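Local coordinates for protein ORF10 (Moritella marina, PDB 6RIW) that probably carries out the chain-elongating condensation step of polyunsaturated fatty acid synthesis, this piece being the ketosynthase-chain length factor didomain of a longer synthase subunit, at residues Gly914-Ile917 with Ser918-Ile921; Glu585-Leu588 with His589-Arg592; Ile779-Ala782 with Ala783-Leu787. All blocks are in the same frame, centred on the assembly; numbering follows the deposited sequence.

Contact 1: residues Gly914-Ile917 with Ser918-Ile921; sequences GQLI and SNAI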
# COMPACT_ATOMS: atom_id res chain seq x y z
N GLY A 914 -8.77 0.89 -21.79
CA GLY A 914 -8.23 1.94 -22.63
C GLY A 914 -8.16 1.48 -24.07
O GLY A 914 -8.83 0.53 -24.47
N GLN A 915 -7.32 2.19 -24.83
CA GLN A 915 -7.13 1.91 -26.25
C GLN A 915 -6.90 0.43 -26.52
O GLN A 915 -6.18 -0.25 -25.77
CB GLN A 915 -5.94 2.73 -26.74
CG GLN A 915 -5.57 2.51 -28.20
CD GLN A 915 -4.78 3.68 -28.73
OE1 GLN A 915 -3.71 4.00 -28.23
NE2 GLN A 915 -5.32 4.33 -29.75
N LEU A 916 -7.52 -0.07 -27.58
CA LEU A 916 -7.31 -1.46 -27.99
C LEU A 916 -5.88 -1.62 -28.52
O LEU A 916 -5.52 -0.96 -29.50
CB LEU A 916 -8.33 -1.86 -29.04
CG LEU A 916 -9.76 -1.50 -28.59
CD1 LEU A 916 -10.72 -1.38 -29.78
CD2 LEU A 916 -10.24 -2.54 -27.61
N ILE A 917 -5.08 -2.48 -27.88
CA ILE A 917 -3.66 -2.58 -28.22
C ILE A 917 -3.47 -3.00 -29.68
O ILE A 917 -2.70 -2.38 -30.43
CB ILE A 917 -2.93 -3.55 -27.27
CG1 ILE A 917 -3.04 -3.11 -25.81
CG2 ILE A 917 -1.45 -3.68 -27.68
CD1 ILE A 917 -2.59 -4.21 -24.83
N SER A 918 -4.11 -4.10 -30.09
CA SER A 918 -3.84 -4.62 -31.42
C SER A 918 -4.30 -3.64 -32.50
O SER A 918 -3.55 -3.35 -33.44
CB SER A 918 -4.52 -5.98 -31.60
OG SER A 918 -4.24 -6.50 -32.89
N ASN A 919 -5.51 -3.10 -32.35
CA ASN A 919 -6.02 -2.16 -33.34
C ASN A 919 -5.11 -0.95 -33.49
O ASN A 919 -4.92 -0.44 -34.60
CB ASN A 919 -7.43 -1.69 -32.96
CG ASN A 919 -8.49 -2.73 -33.21
OD1 ASN A 919 -8.21 -3.80 -33.77
ND2 ASN A 919 -9.72 -2.43 -32.82
N ALA A 920 -4.59 -0.43 -32.37
CA ALA A 920 -3.74 0.74 -32.40
C ALA A 920 -2.46 0.49 -33.20
O ALA A 920 -1.92 1.41 -33.80
CB ALA A 920 -3.38 1.20 -30.99
N ILE A 921 -1.98 -0.74 -33.20
CA ILE A 921 -0.79 -1.08 -33.98
C ILE A 921 -1.14 -1.46 -35.41
O ILE A 921 -0.61 -0.88 -36.36
CB ILE A 921 -0.02 -2.20 -33.24
CG1 ILE A 921 0.47 -1.69 -31.88
CG2 ILE A 921 1.14 -2.73 -34.08
CD1 ILE A 921 0.89 -2.79 -30.89
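Ala920 N donates to Leu916 O over 3.1 Å, and this bond opens the short helix 917-922. The bond is fairly straight, at 156°. One residue on, Ile921 N reaches Ile917 O at 3.3 Å, a weak and more bent bond. Leu916 stands at the N-cap, so its carbonyl is the first to accept in the i to i+4 pattern.

The side chains add packing round this turn. The methyl of Ala920 sits between the backbone and Gln915. Its CB lies 3.4 Å from Leu916 O and 3.6 Å from Gln915 CD, so the Gln915 side chain lies against this methyl. Gln915 gets there because its CG is anti to the backbone N (chi1 178°) and the chain runs on extended. Leu916 and Asn919 lie side by side and point the same way, a methyl beside an amide nitrogen, with Leu916 CD1 3.4 Å from Asn919 ND2. Ile917 and Ile921, one helical turn apart, also run alongside each other. Their branches meet loosely, Ile917 CG2 to Ile921 CD1 at 4.1 Å.

The two isoleucines are buried. Helix 129-148 covers them: Val140 and Val141 touch Ile917, and Ala144 and Leu145 touch Ile921. The backbone of Ile917 also bonds with that of Lys507. The chemistry thus joins a backbone-bonded first turn to a buried apolar pair, Ile917 and Ile921, facing the helix, while the polar Gln915 and Asn919 are exposed.

Contact 2: residues Glu585-Leu588 with His589-Arg592; sequences ELEL and HQYR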
# COMPACT_ATOMS: atom_id res chain seq x y z
N GLU A 585 -3.10 -1.55 -7.86
CA GLU A 585 -3.71 -1.59 -9.18
C GLU A 585 -2.80 -2.41 -10.07
O GLU A 585 -1.72 -1.95 -10.45
CB GLU A 585 -3.88 -0.17 -9.71
CG GLU A 585 -4.43 -0.09 -11.14
CD GLU A 585 -5.69 -0.94 -11.33
OE1 GLU A 585 -6.79 -0.45 -10.97
OE2 GLU A 585 -5.58 -2.08 -11.84
N LEU A 586 -3.21 -3.64 -10.38
CA LEU A 586 -2.38 -4.50 -11.20
C LEU A 586 -2.17 -3.94 -12.61
O LEU A 586 -1.18 -4.31 -13.26
CB LEU A 586 -3.02 -5.88 -11.26
CG LEU A 586 -3.11 -6.61 -9.89
CD1 LEU A 586 -3.94 -7.90 -10.06
CD2 LEU A 586 -1.73 -6.94 -9.34
N GLU A 587 -3.08 -3.07 -13.10
CA GLU A 587 -2.86 -2.44 -14.40
C GLU A 587 -1.64 -1.52 -14.42
O GLU A 587 -1.21 -1.11 -15.51
CB GLU A 587 -4.11 -1.66 -14.86
CG GLU A 587 -5.30 -2.58 -15.14
CD GLU A 587 -6.50 -1.84 -15.74
OE1 GLU A 587 -6.53 -0.59 -15.70
OE2 GLU A 587 -7.42 -2.52 -16.24
N LEU A 588 -1.06 -1.21 -13.26
CA LEU A 588 0.17 -0.44 -13.25
C LEU A 588 1.33 -1.12 -13.99
O LEU A 588 2.29 -0.43 -14.37
CB LEU A 588 0.60 -0.13 -11.81
CG LEU A 588 -0.29 0.85 -11.02
CD1 LEU A 588 0.30 1.03 -9.62
CD2 LEU A 588 -0.41 2.17 -11.74
N HIS A 589 1.27 -2.44 -14.18
CA HIS A 589 2.29 -3.14 -14.96
C HIS A 589 2.27 -2.73 -16.42
O HIS A 589 3.26 -2.95 -17.13
CB HIS A 589 2.12 -4.66 -14.82
CG HIS A 589 2.35 -5.13 -13.41
ND1 HIS A 589 1.31 -5.34 -12.52
CD2 HIS A 589 3.49 -5.41 -12.73
CE1 HIS A 589 1.81 -5.72 -11.35
NE2 HIS A 589 3.13 -5.79 -11.46
N GLN A 590 1.17 -2.13 -16.89
CA GLN A 590 1.12 -1.69 -18.27
C GLN A 590 2.12 -0.57 -18.55
O GLN A 590 2.53 -0.41 -19.70
CB GLN A 590 -0.30 -1.25 -18.63
CG GLN A 590 -1.29 -2.40 -18.61
CD GLN A 590 -2.73 -1.94 -18.68
OE1 GLN A 590 -3.00 -0.81 -19.06
NE2 GLN A 590 -3.67 -2.82 -18.31
N TYR A 591 2.51 0.19 -17.53
CA TYR A 591 3.43 1.30 -17.77
C TYR A 591 4.81 0.80 -18.20
O TYR A 591 5.36 1.25 -19.22
CB TYR A 591 3.53 2.19 -16.54
CG TYR A 591 4.53 3.28 -16.78
CD1 TYR A 591 4.30 4.25 -17.74
CD2 TYR A 591 5.73 3.31 -16.07
CE1 TYR A 591 5.25 5.23 -18.01
CE2 TYR A 591 6.67 4.30 -16.32
CZ TYR A 591 6.42 5.25 -17.29
OH TYR A 591 7.36 6.22 -17.54
N ARG A 592 5.40 -0.11 -17.43
CA ARG A 592 6.64 -0.73 -17.92
C ARG A 592 6.38 -1.58 -19.16
O ARG A 592 7.25 -1.71 -20.03
CB ARG A 592 7.30 -1.57 -16.82
CG ARG A 592 8.65 -2.16 -17.30
CD ARG A 592 9.47 -2.81 -16.19
NE ARG A 592 10.67 -3.39 -16.80
CZ ARG A 592 11.80 -3.64 -16.14
NH1 ARG A 592 11.89 -3.38 -14.85
NH2 ARG A 592 12.84 -4.16 -16.79
O HOH W 1 4.99 -0.74 -14.75
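A short 3-10 segment, 586-588, leads into helix 589-595 in the second ketosynthase-like half of the chain, and His589 bonds back to Leu586 at the junction. Leu586 O accepts twice from that one residue. His589 ND1 donates to it at 2.8 Å, and His589 N at 3.2 Å. The oxygen lies at the ring edge, 13° out of the imidazole plane. With CG beside its own backbone N (chi1 -65°), the ring folds back toward Leu586. The far nitrogen, NE2, bonds to Ser129 OG, so the imidazole is gripped at both nitrogens and its rotation is fixed. Replacing the imidazole with the methyl of an alanine would probably leave Leu586 O with the backbone N-H alone of this pair, deprive Ser129 of its imidazole partner and open a gap beside Phe133.

At the start of the turn, Glu585 OE2 accepts from Glu587 N at 3.0 Å. Beyond His589 N, the next two backbone bonds repeat the i to i+3 spacing. Gln590 N bonds to Glu587 O at 2.9 Å, and Tyr591 N to Leu588 O at 3.2 Å. A water then bridges Leu588 O and Arg592 N, donating to the first at 2.7 Å and accepting from the second at 2.8 Å. It fills the place of a direct i to i+4 bond. Glu587 and Gln590 run alongside, with Glu587 CG 3.6 Å from Gln590 NE2. Their polar ends bond to other parts of the chain: Glu587 forms a salt bridge with Arg505, and Gln590 bonds to Glu700 and Lys507. This run of i to i+3 backbone bonds is typical of a 3-10 turn running into a helix.

Contact 3: residues Ile779-Ala782 with Ala783-Leu787; sequences ITIA and ADKAL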
# COMPACT_ATOMS: atom_id res chain seq x y z
N ILE A 779 -12.49 -20.07 12.08
CA ILE A 779 -13.78 -19.39 11.99
C ILE A 779 -14.51 -19.41 13.33
O ILE A 779 -15.02 -18.38 13.80
CB ILE A 779 -14.64 -20.02 10.88
CG1 ILE A 779 -13.98 -19.78 9.52
CG2 ILE A 779 -16.03 -19.42 10.89
CD1 ILE A 779 -14.68 -20.46 8.36
N THR A 780 -14.59 -20.58 13.97
CA THR A 780 -15.32 -20.65 15.23
C THR A 780 -14.63 -19.84 16.32
O THR A 780 -15.31 -19.23 17.15
CB THR A 780 -15.51 -22.11 15.66
OG1 THR A 780 -14.25 -22.68 15.99
CG2 THR A 780 -16.12 -22.90 14.55
N ILE A 781 -13.29 -19.78 16.30
CA ILE A 781 -12.57 -19.01 17.31
C ILE A 781 -12.84 -17.52 17.13
O ILE A 781 -13.11 -16.80 18.11
CB ILE A 781 -11.06 -19.30 17.25
CG1 ILE A 781 -10.77 -20.69 17.82
CG2 ILE A 781 -10.30 -18.21 18.00
CD1 ILE A 781 -9.34 -21.15 17.59
N ALA A 782 -12.75 -17.04 15.89
CA ALA A 782 -13.05 -15.64 15.62
C ALA A 782 -14.50 -15.31 15.91
O ALA A 782 -14.80 -14.24 16.45
CB ALA A 782 -12.70 -15.30 14.16
N ALA A 783 -15.42 -16.21 15.54
CA ALA A 783 -16.83 -15.95 15.82
C ALA A 783 -17.10 -15.85 17.32
O ALA A 783 -17.86 -14.98 17.77
CB ALA A 783 -17.68 -17.06 15.18
N ASP A 784 -16.52 -16.76 18.10
CA ASP A 784 -16.72 -16.71 19.55
C ASP A 784 -16.20 -15.40 20.13
O ASP A 784 -16.82 -14.81 21.03
CB ASP A 784 -16.04 -17.90 20.21
CG ASP A 784 -16.12 -17.83 21.74
OD1 ASP A 784 -17.25 -17.78 22.28
OD2 ASP A 784 -15.05 -17.81 22.40
N LYS A 785 -15.04 -14.94 19.65
CA LYS A 785 -14.53 -13.66 20.14
C LYS A 785 -15.49 -12.54 19.80
O LYS A 785 -15.74 -11.65 20.62
CB LYS A 785 -13.16 -13.35 19.53
CG LYS A 785 -12.01 -14.27 19.90
CD LYS A 785 -10.73 -13.70 19.29
CE LYS A 785 -9.62 -14.72 19.27
NZ LYS A 785 -8.38 -14.15 18.62
N ALA A 786 -16.02 -12.54 18.57
CA ALA A 786 -16.84 -11.43 18.14
C ALA A 786 -18.18 -11.43 18.85
O ALA A 786 -18.71 -10.37 19.20
CB ALA A 786 -17.02 -11.48 16.61
N LEU A 787 -18.74 -12.62 19.10
CA LEU A 787 -20.02 -12.68 19.82
C LEU A 787 -19.84 -12.22 21.26
O LEU A 787 -20.68 -11.48 21.79
CB LEU A 787 -20.60 -14.10 19.76
CG LEU A 787 -21.02 -14.57 18.36
CD1 LEU A 787 -21.07 -16.10 18.27
CD2 LEU A 787 -22.35 -13.96 17.95
O HOH W 2 -12.50 -17.51 20.80
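Lys785 lies along Ile781, one turn earlier on helix 776-790, and the two side chains point the same way. Lys785 CB lies 3.6 Å from Ala782 O. Its CG comes closer to the backbone, 3.3 Å from Ile781 O, because it sits beside its own backbone N (chi1 -65°). CD moves off that oxygen. CE then passes alongside the isoleucine branch, Lys785 CE lying 3.8 Å from Ile781 CG2. The chain is extended throughout, and NZ at its tip bonds to the backbone oxygen of Phe770, a residue of strand 763-772.

Beneath it runs a regular alpha-helical i to i+4 ladder. Ala783 N bonds to Ile779 O at 2.8 Å, and Asp784 N to Thr780 O at 2.9 Å. Lys785 N and Ala786 N continue it to Ile781 O and Ala782 O. This helix belongs to the second ketosynthase-like, thiolase-fold half. Ala782 and Ala783 lie against strand 876-884, and Ala782 and Ala786 also meet strand 763-772. The small methyls probably let the helix lie close to both.

On its exposed side, Ile781 O also takes a bond from a water, at 2.8 Å, beside the one from Lys785 N. The same water donates to Asp784 OD2 at 3.0 Å. Thr780 OG1 turns back along the helix and bonds to Lys777 O.

In the fold
Contact 2 comes first along the chain, in the turn where the loop after strand 576-581 becomes helix 589-595. Contact 3 follows on helix 776-790, and contact 1 comes last, where the loop after strand 907-911 enters helix 917-922. Each is local, closing a turn or helical step within one continuous run, so they stand in series and none nests or crosses. Contacts 1 and 2 have centres 16 Å apart and both meet helix 129-148 of the first ketosynthase half; Lys507 touches both too. Contact 3 is remote, its centre 38 Å from that of contact 2, and packs against strands 763-772 and 876-884.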